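Local coordinates for protein SusD homolog (Bacteroides thetaiotaomicron, PDB 4MRU) that probably binds mucin O-glycans as a SusD-like protein, consistent with a role in glycan capture at the outer membrane, at residues 42-54 with 69-82. Residues are numbered along the deposited sequence; the frame is centred on the assembly and turned at random.
Sequences LYQFMEAMCGGSY and YSTYNPKTDWLKAP. With EDO (1,2-ethanediol), chain G.
Cys50 and Tyr69, their CA atoms 5.9 Å apart, mark where the C-terminal part of helix 40-54 runs beside the type I turn of residues 69-72; toward the other end Leu42 lies against Ala81 as the loop enters helix 81-100. The Tyr69 ring turns one face to the helix backbone, where Cys50 N and Phe45 O lie over that face, offset toward the rim, and Pro74 CB sits over the centre of the other face. Met49 CB and SE touch Tyr69 CD1, and Cys50 CB meets Tyr69 CD2 at 3.7 Å. Extended beyond CG (chi2 -177°), the selenomethionine Met49 carries CE over the face of the Trp78 six-membered ring, 4.2 Å from its centroid, a CH-pi contact. Phe45 CE1 approaches Trp78 CG at 3.6 Å, the planes inclined at 55°, while Phe45 CD2 and Leu42 CD1 both meet Ala81 CB. Three hydrogen bonds hold Tyr69: its OH donates to Trp78 O at 2.6 Å, and its backbone O accepts from Tyr54 OH at 2.7 Å and, from the opposite face of the carbonyl plane, from Tyr72 N. A leucine in place of Tyr69 would probably leave Trp78 O without this hydroxyl donor and open a gap between Pro74 and the helix. Aromatic and selenium contacts thus supply the buried packing, while tyrosine hydroxyls bonded to main-chain carbonyls tie the irregular loop to itself and to the helix.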
ATOM      1  N   LEU A  42      -5.422  15.302   1.916  1.00 18.80           N
ATOM      2  CA  LEU A  42      -5.781  13.982   1.399  1.00 19.65           C
ATOM      3  C   LEU A  42      -4.954  12.872   2.082  1.00 18.67           C
ATOM      4  O   LEU A  42      -5.500  11.876   2.538  1.00 19.02           O
ATOM      5  CB  LEU A  42      -5.626  13.950  -0.116  1.00 19.67           C
ATOM      6  CG  LEU A  42      -5.875  12.632  -0.845  1.00 27.14           C
ATOM      7  CD1 LEU A  42      -7.125  11.904  -0.381  1.00 28.24           C
ATOM      8  CD2 LEU A  42      -5.949  12.932  -2.345  1.00 31.09           C
ATOM      9  N   TYR A  43      -3.658  13.095   2.223  1.00 15.90           N
ATOM     10  CA  TYR A  43      -2.760  12.161   2.900  1.00 16.14           C
ATOM     11  C   TYR A  43      -3.315  11.717   4.279  1.00 18.34           C
ATOM     12  O   TYR A  43      -3.278  10.529   4.627  1.00 14.87           O
ATOM     13  CB  TYR A  43      -1.329  12.752   3.027  1.00 17.16           C
ATOM     14  CG  TYR A  43      -0.331  11.738   3.516  1.00 18.16           C
ATOM     15  CD1 TYR A  43      -0.224  11.453   4.867  1.00 16.37           C
ATOM     16  CD2 TYR A  43       0.524  11.051   2.625  1.00 18.90           C
ATOM     17  CE1 TYR A  43       0.694  10.517   5.337  1.00 18.28           C
ATOM     18  CE2 TYR A  43       1.402  10.063   3.092  1.00 17.69           C
ATOM     19  CZ  TYR A  43       1.478   9.800   4.444  1.00 20.00           C
ATOM     20  OH  TYR A  43       2.348   8.843   4.925  1.00 19.25           O
ATOM     21  N   GLN A  44      -3.766  12.663   5.104  1.00 18.08           N
ATOM     22  CA  GLN A  44      -4.131  12.312   6.496  1.00 17.57           C
ATOM     23  C   GLN A  44      -5.202  11.215   6.541  1.00 19.13           C
ATOM     24  O   GLN A  44      -5.139  10.319   7.354  1.00 21.34           O
ATOM     25  CB  GLN A  44      -4.557  13.546   7.301  1.00 18.16           C
ATOM     26  CG  GLN A  44      -5.866  14.168   6.852  1.00 19.81           C
ATOM     27  CD  GLN A  44      -6.168  15.460   7.574  1.00 20.85           C
ATOM     28  OE1 GLN A  44      -5.850  15.615   8.767  1.00 20.65           O
ATOM     29  NE2 GLN A  44      -6.796  16.400   6.865  1.00 20.86           N
ATOM     30  N   PHE A  45      -6.144  11.272   5.626  1.00 19.21           N
ATOM     31  CA  PHE A  45      -7.228  10.297   5.576  1.00 17.82           C
ATOM     32  C   PHE A  45      -6.779   9.002   4.920  1.00 18.67           C
ATOM     33  O   PHE A  45      -6.957   7.924   5.480  1.00 20.74           O
ATOM     34  CB  PHE A  45      -8.418  10.843   4.814  1.00 17.03           C
ATOM     35  CG  PHE A  45      -9.043  12.063   5.449  1.00 17.78           C
ATOM     36  CD1 PHE A  45      -9.697  11.953   6.667  1.00 21.23           C
ATOM     37  CD2 PHE A  45      -8.964  13.278   4.849  1.00 19.33           C
ATOM     38  CE1 PHE A  45     -10.239  13.059   7.274  1.00 22.33           C
ATOM     39  CE2 PHE A  45      -9.540  14.408   5.430  1.00 23.14           C
ATOM     40  CZ  PHE A  45     -10.183  14.287   6.639  1.00 20.74           C
HETATM   41  N   MSE A  46      -6.237   9.099   3.717  1.00 20.71           N
HETATM   42  CA  MSE A  46      -5.985   7.889   2.900  1.00 21.13           C
HETATM   43  C   MSE A  46      -4.798   7.113   3.408  1.00 20.94           C
HETATM   44  O   MSE A  46      -4.841   5.892   3.520  1.00 18.65           O
HETATM   45  CB  MSE A  46      -5.785   8.320   1.453  1.00 20.75           C
HETATM   46  CG  MSE A  46      -5.686   7.151   0.506  1.00 21.20           C
HETATM   47 SE   MSE A  46      -5.675   7.963  -1.300  0.75 29.44          SE
HETATM   48  CE  MSE A  46      -6.265   6.265  -2.217  1.00 22.57           C
ATOM     49  N   GLU A  47      -3.734   7.814   3.777  1.00 18.96           N
ATOM     50  CA  GLU A  47      -2.502   7.162   4.182  1.00 18.13           C
ATOM     51  C   GLU A  47      -2.296   7.030   5.689  1.00 20.40           C
ATOM     52  O   GLU A  47      -1.883   5.975   6.166  1.00 18.25           O
ATOM     53  CB  GLU A  47      -1.328   7.951   3.618  1.00 17.04           C
ATOM     54  CG  GLU A  47      -1.286   7.940   2.120  1.00 20.10           C
ATOM     55  CD  GLU A  47      -0.907   6.590   1.570  1.00 23.60           C
ATOM     56  OE1 GLU A  47       0.019   5.917   2.121  1.00 22.25           O
ATOM     57  OE2 GLU A  47      -1.498   6.214   0.552  1.00 24.75           O
ATOM     58  N   ALA A  48      -2.495   8.107   6.436  1.00 17.05           N
ATOM     59  CA  ALA A  48      -2.160   8.095   7.854  1.00 16.52           C
ATOM     60  C   ALA A  48      -3.227   7.324   8.660  1.00 19.00           C
ATOM     61  O   ALA A  48      -2.933   6.365   9.361  1.00 18.95           O
ATOM     62  CB  ALA A  48      -1.990   9.525   8.377  1.00 18.85           C
HETATM   63  N   MSE A  49      -4.462   7.712   8.460  1.00 18.85           N
HETATM   64  CA  MSE A  49      -5.601   7.061   9.145  1.00 17.27           C
HETATM   65  C   MSE A  49      -5.932   5.717   8.534  1.00 18.98           C
HETATM   66  O   MSE A  49      -6.003   4.709   9.248  1.00 22.90           O
HETATM   67  CB  MSE A  49      -6.780   7.986   9.065  1.00 19.19           C
HETATM   68  CG  MSE A  49      -6.655   9.216   9.922  1.00 20.15           C
HETATM   69 SE   MSE A  49      -8.370  10.140   9.662  0.75 25.70          SE
HETATM   70  CE  MSE A  49      -7.914  11.966  10.269  1.00 23.58           C
ATOM     71  N   CYS A  50      -6.218   5.673   7.238  1.00 18.72           N
ATOM     72  CA  CYS A  50      -6.691   4.398   6.624  1.00 21.44           C
ATOM     73  C   CYS A  50      -5.566   3.324   6.433  1.00 20.93           C
ATOM     74  O   CYS A  50      -5.532   2.317   7.159  1.00 17.86           O
ATOM     75  CB  CYS A  50      -7.417   4.712   5.320  1.00 25.42           C
ATOM     76  SG  CYS A  50      -8.063   3.235   4.462  1.00 21.17           S
ATOM     77  N   GLY A  51      -4.611   3.570   5.513  1.00 17.88           N
ATOM     78  CA  GLY A  51      -3.507   2.661   5.306  1.00 18.03           C
ATOM     79  C   GLY A  51      -2.750   2.417   6.604  1.00 18.93           C
ATOM     80  O   GLY A  51      -2.394   1.292   6.935  1.00 21.14           O
ATOM     81  N   GLY A  52      -2.505   3.492   7.344  1.00 21.28           N
ATOM     82  CA  GLY A  52      -1.731   3.407   8.570  1.00 20.35           C
ATOM     83  C   GLY A  52      -2.334   2.493   9.608  1.00 18.52           C
ATOM     84  O   GLY A  52      -1.638   1.626  10.169  1.00 22.58           O
ATOM     85  N   SER A  53      -3.615   2.660   9.880  1.00 20.07           N
ATOM     86  CA  SER A  53      -4.269   1.838  10.877  1.00 20.54           C
ATOM     87  C   SER A  53      -4.423   0.381  10.408  1.00 19.97           C
ATOM     88  O   SER A  53      -4.240  -0.553  11.184  1.00 23.34           O
ATOM     89  CB  SER A  53      -5.670   2.398  11.256  1.00 24.34           C
ATOM     90  OG  SER A  53      -5.559   3.697  11.792  1.00 26.48           O
ATOM     91  N   TYR A  54      -4.778   0.174   9.156  1.00 19.74           N
ATOM     92  CA  TYR A  54      -5.131  -1.174   8.742  1.00 18.02           C
ATOM     93  C   TYR A  54      -3.892  -2.018   8.370  1.00 17.75           C
ATOM     94  O   TYR A  54      -4.005  -3.215   8.204  1.00 19.85           O
ATOM     95  CB  TYR A  54      -6.135  -1.092   7.609  1.00 18.47           C
ATOM     96  CG  TYR A  54      -7.408  -0.302   7.974  1.00 19.12           C
ATOM     97  CD1 TYR A  54      -7.840  -0.211   9.302  1.00 21.38           C
ATOM     98  CD2 TYR A  54      -8.202   0.275   7.001  1.00 20.60           C
ATOM     99  CE1 TYR A  54      -8.993   0.485   9.640  1.00 19.84           C
ATOM    100  CE2 TYR A  54      -9.372   0.958   7.325  1.00 22.90           C
ATOM    101  CZ  TYR A  54      -9.765   1.061   8.645  1.00 20.44           C
ATOM    102  OH  TYR A  54     -10.890   1.735   8.998  1.00 21.03           O
ATOM    103  N   TYR A  69     -10.959   5.754  11.824  1.00 20.23           N
ATOM    104  CA  TYR A  69     -10.654   4.637  10.966  1.00 17.77           C
ATOM    105  C   TYR A  69     -10.161   3.466  11.825  1.00 18.51           C
ATOM    106  O   TYR A  69     -10.621   2.314  11.616  1.00 16.76           O
ATOM    107  CB  TYR A  69      -9.603   4.984   9.906  1.00 19.64           C
ATOM    108  CG  TYR A  69     -10.125   5.753   8.686  1.00 18.72           C
ATOM    109  CD1 TYR A  69     -10.346   7.123   8.726  1.00 18.97           C
ATOM    110  CD2 TYR A  69     -10.401   5.088   7.506  1.00 21.96           C
ATOM    111  CE1 TYR A  69     -10.800   7.817   7.596  1.00 20.45           C
ATOM    112  CE2 TYR A  69     -10.877   5.761   6.386  1.00 22.93           C
ATOM    113  CZ  TYR A  69     -11.078   7.111   6.431  1.00 24.69           C
ATOM    114  OH  TYR A  69     -11.510   7.733   5.298  1.00 22.59           O
ATOM    115  N   SER A  70      -9.290   3.728  12.810  1.00 18.00           N
ATOM    116  CA  SER A  70      -8.645   2.614  13.577  1.00 16.93           C
ATOM    117  C   SER A  70      -9.638   1.782  14.411  1.00 17.79           C
ATOM    118  O   SER A  70      -9.380   0.597  14.693  1.00 19.69           O
ATOM    119  CB  SER A  70      -7.545   3.126  14.470  1.00 18.19           C
ATOM    120  OG  SER A  70      -8.065   4.029  15.402  1.00 21.77           O
ATOM    121  N   THR A  71     -10.766   2.387  14.767  1.00 15.79           N
ATOM    122  CA  THR A  71     -11.833   1.680  15.524  1.00 15.78           C
ATOM    123  C   THR A  71     -13.020   1.259  14.636  1.00 16.92           C
ATOM    124  O   THR A  71     -14.074   0.830  15.135  1.00 18.26           O
ATOM    125  CB  THR A  71     -12.305   2.506  16.739  1.00 16.82           C
ATOM    126  OG1 THR A  71     -12.702   3.823  16.341  1.00 18.01           O
ATOM    127  CG2 THR A  71     -11.185   2.554  17.772  1.00 19.21           C
ATOM    128  N   TYR A  72     -12.817   1.367  13.337  1.00 15.90           N
ATOM    129  CA  TYR A  72     -13.725   0.880  12.283  1.00 18.38           C
ATOM    130  C   TYR A  72     -14.997   1.719  12.140  1.00 18.72           C
ATOM    131  O   TYR A  72     -15.965   1.262  11.531  1.00 20.87           O
ATOM    132  CB  TYR A  72     -14.081  -0.617  12.484  1.00 20.03           C
ATOM    133  CG  TYR A  72     -12.911  -1.584  12.587  1.00 18.06           C
ATOM    134  CD1 TYR A  72     -11.662  -1.291  12.091  1.00 18.23           C
ATOM    135  CD2 TYR A  72     -13.079  -2.831  13.186  1.00 22.64           C
ATOM    136  CE1 TYR A  72     -10.639  -2.228  12.122  1.00 19.97           C
ATOM    137  CE2 TYR A  72     -12.040  -3.748  13.286  1.00 22.15           C
ATOM    138  CZ  TYR A  72     -10.802  -3.430  12.763  1.00 18.84           C
ATOM    139  OH  TYR A  72      -9.783  -4.349  12.834  1.00 19.04           O
ATOM    140  N   ASN A  73     -14.980   2.945  12.678  1.00 20.37           N
ATOM    141  CA  ASN A  73     -16.158   3.806  12.613  1.00 19.66           C
ATOM    142  C   ASN A  73     -15.749   5.207  12.204  1.00 19.40           C
ATOM    143  O   ASN A  73     -16.130   6.174  12.841  1.00 20.76           O
ATOM    144  CB  ASN A  73     -16.946   3.792  13.931  1.00 19.84           C
ATOM    145  CG  ASN A  73     -16.228   4.483  15.056  1.00 22.15           C
ATOM    146  OD1 ASN A  73     -14.995   4.493  15.128  1.00 20.01           O
ATOM    147  ND2 ASN A  73     -17.003   5.083  15.938  1.00 21.50           N
ATOM    148  N   PRO A  74     -15.007   5.323  11.096  1.00 19.85           N
ATOM    149  CA  PRO A  74     -14.613   6.662  10.695  1.00 20.69           C
ATOM    150  C   PRO A  74     -15.827   7.576  10.533  1.00 22.46           C
ATOM    151  O   PRO A  74     -16.857   7.160  10.013  1.00 22.60           O
ATOM    152  CB  PRO A  74     -13.933   6.442   9.348  1.00 20.63           C
ATOM    153  CG  PRO A  74     -14.450   5.146   8.821  1.00 21.30           C
ATOM    154  CD  PRO A  74     -14.731   4.325  10.056  1.00 22.03           C
ATOM    155  N   LYS A  75     -15.696   8.802  11.006  1.00 21.60           N
ATOM    156  CA  LYS A  75     -16.714   9.798  10.805  1.00 23.76           C
ATOM    157  C   LYS A  75     -17.084   9.856   9.324  1.00 26.73           C
ATOM    158  O   LYS A  75     -16.209   9.798   8.459  1.00 22.02           O
ATOM    159  CB  LYS A  75     -16.211  11.128  11.262  1.00 26.43           C
ATOM    160  CG  LYS A  75     -17.248  12.192  11.258  1.00 28.60           C
ATOM    161  CD  LYS A  75     -16.674  13.458  11.838  1.00 36.64           C
ATOM    162  CE  LYS A  75     -17.794  14.491  11.917  1.00 42.12           C
ATOM    163  NZ  LYS A  75     -17.214  15.801  12.250  1.00 42.75           N
ATOM    164  N   THR A  76     -18.376   9.948   9.052  1.00 22.98           N
ATOM    165  CA  THR A  76     -18.916   9.809   7.695  1.00 26.34           C
ATOM    166  C   THR A  76     -18.200  10.710   6.678  1.00 24.95           C
ATOM    167  O   THR A  76     -17.814  10.252   5.640  1.00 25.06           O
ATOM    168  CB  THR A  76     -20.404  10.157   7.669  1.00 29.97           C
ATOM    169  OG1 THR A  76     -21.070   9.317   8.582  1.00 40.12           O
ATOM    170  CG2 THR A  76     -21.001   9.945   6.279  1.00 34.51           C
ATOM    171  N   ASP A  77     -18.035  11.987   6.980  1.00 24.83           N
ATOM    172  CA  ASP A  77     -17.426  12.881   5.987  1.00 25.70           C
ATOM    173  C   ASP A  77     -15.890  12.684   5.889  1.00 24.61           C
ATOM    174  O   ASP A  77     -15.272  13.168   4.978  1.00 23.65           O
ATOM    175  CB  ASP A  77     -17.873  14.368   6.180  1.00 34.75           C
ATOM    176  CG  ASP A  77     -17.418  14.998   7.470  1.00 39.45           C
ATOM    177  OD1 ASP A  77     -16.692  14.359   8.244  1.00 47.92           O
ATOM    178  OD2 ASP A  77     -17.811  16.172   7.711  1.00 55.17           O
ATOM    179  N   TRP A  78     -15.290  11.916   6.790  1.00 24.51           N
ATOM    180  CA  TRP A  78     -13.906  11.518   6.641  1.00 20.46           C
ATOM    181  C   TRP A  78     -13.731  10.405   5.612  1.00 22.99           C
ATOM    182  O   TRP A  78     -12.589  10.057   5.229  1.00 21.16           O
ATOM    183  CB  TRP A  78     -13.363  11.054   7.974  1.00 21.59           C
ATOM    184  CG  TRP A  78     -13.222  12.108   8.992  1.00 20.64           C
ATOM    185  CD1 TRP A  78     -13.701  13.360   8.954  1.00 22.58           C
ATOM    186  CD2 TRP A  78     -12.538  11.969  10.242  1.00 26.41           C
ATOM    187  NE1 TRP A  78     -13.369  14.036  10.106  1.00 24.21           N
ATOM    188  CE2 TRP A  78     -12.624  13.214  10.905  1.00 24.14           C
ATOM    189  CE3 TRP A  78     -11.839  10.923  10.850  1.00 24.96           C
ATOM    190  CZ2 TRP A  78     -12.053  13.441  12.167  1.00 24.19           C
ATOM    191  CZ3 TRP A  78     -11.273  11.149  12.120  1.00 25.97           C
ATOM    192  CH2 TRP A  78     -11.371  12.406  12.750  1.00 23.31           C
ATOM    193  N   LEU A  79     -14.841   9.863   5.112  1.00 22.71           N
ATOM    194  CA  LEU A  79     -14.796   8.866   4.030  1.00 23.34           C
ATOM    195  C   LEU A  79     -14.709   9.461   2.615  1.00 22.31           C
ATOM    196  O   LEU A  79     -14.553   8.741   1.645  1.00 21.58           O
ATOM    197  CB  LEU A  79     -16.049   7.974   4.096  1.00 23.09           C
ATOM    198  CG  LEU A  79     -16.181   6.994   5.251  1.00 24.68           C
ATOM    199  CD1 LEU A  79     -17.595   6.390   5.224  1.00 24.41           C
ATOM    200  CD2 LEU A  79     -15.130   5.914   5.195  1.00 23.94           C
ATOM    201  N   LYS A  80     -14.856  10.763   2.507  1.00 21.09           N
ATOM    202  CA  LYS A  80     -14.848  11.443   1.237  1.00 23.23           C
ATOM    203  C   LYS A  80     -13.530  11.370   0.493  1.00 23.51           C
ATOM    204  O   LYS A  80     -13.514  11.107  -0.713  1.00 22.91           O
ATOM    205  CB  LYS A  80     -15.208  12.939   1.444  1.00 22.89           C
ATOM    206  CG  LYS A  80     -15.517  13.637   0.143  1.00 28.44           C
ATOM    207  CD  LYS A  80     -15.915  15.090   0.347  1.00 40.01           C
ATOM    208  CE  LYS A  80     -16.308  15.769  -0.971  1.00 40.63           C
ATOM    209  NZ  LYS A  80     -15.229  16.681  -1.413  1.00 51.02           N
ATOM    210  N   ALA A  81     -12.418  11.600   1.179  1.00 20.72           N
ATOM    211  CA  ALA A  81     -11.151  11.906   0.470  1.00 21.27           C
ATOM    212  C   ALA A  81     -10.562  10.744  -0.341  1.00 22.85           C
ATOM    213  O   ALA A  81     -10.172  10.948  -1.473  1.00 22.76           O
ATOM    214  CB  ALA A  81     -10.105  12.438   1.438  1.00 26.71           C
ATOM    215  N   PRO A  82     -10.525   9.514   0.212  1.00 21.46           N
ATOM    216  CA  PRO A  82      -9.911   8.437  -0.601  1.00 21.21           C
ATOM    217  C   PRO A  82     -10.683   7.993  -1.872  1.00 22.49           C
ATOM    218  O   PRO A  82     -10.166   7.199  -2.652  1.00 24.79           O
ATOM    219  CB  PRO A  82      -9.821   7.267   0.389  1.00 23.16           C
ATOM    220  CG  PRO A  82      -9.963   7.900   1.747  1.00 22.88           C
ATOM    221  CD  PRO A  82     -10.934   9.018   1.534  1.00 24.64           C
TER
HETATM  222  C1  EDO G 605      -6.190  -5.629  12.640  1.00 50.05           C
HETATM  223  O1  EDO G 605      -5.523  -5.251  11.439  1.00 44.21           O
HETATM  224  C2  EDO G 605      -6.784  -4.400  13.312  1.00 48.71           C
HETATM  225  O2  EDO G 605      -7.540  -3.598  12.372  1.00 32.44           O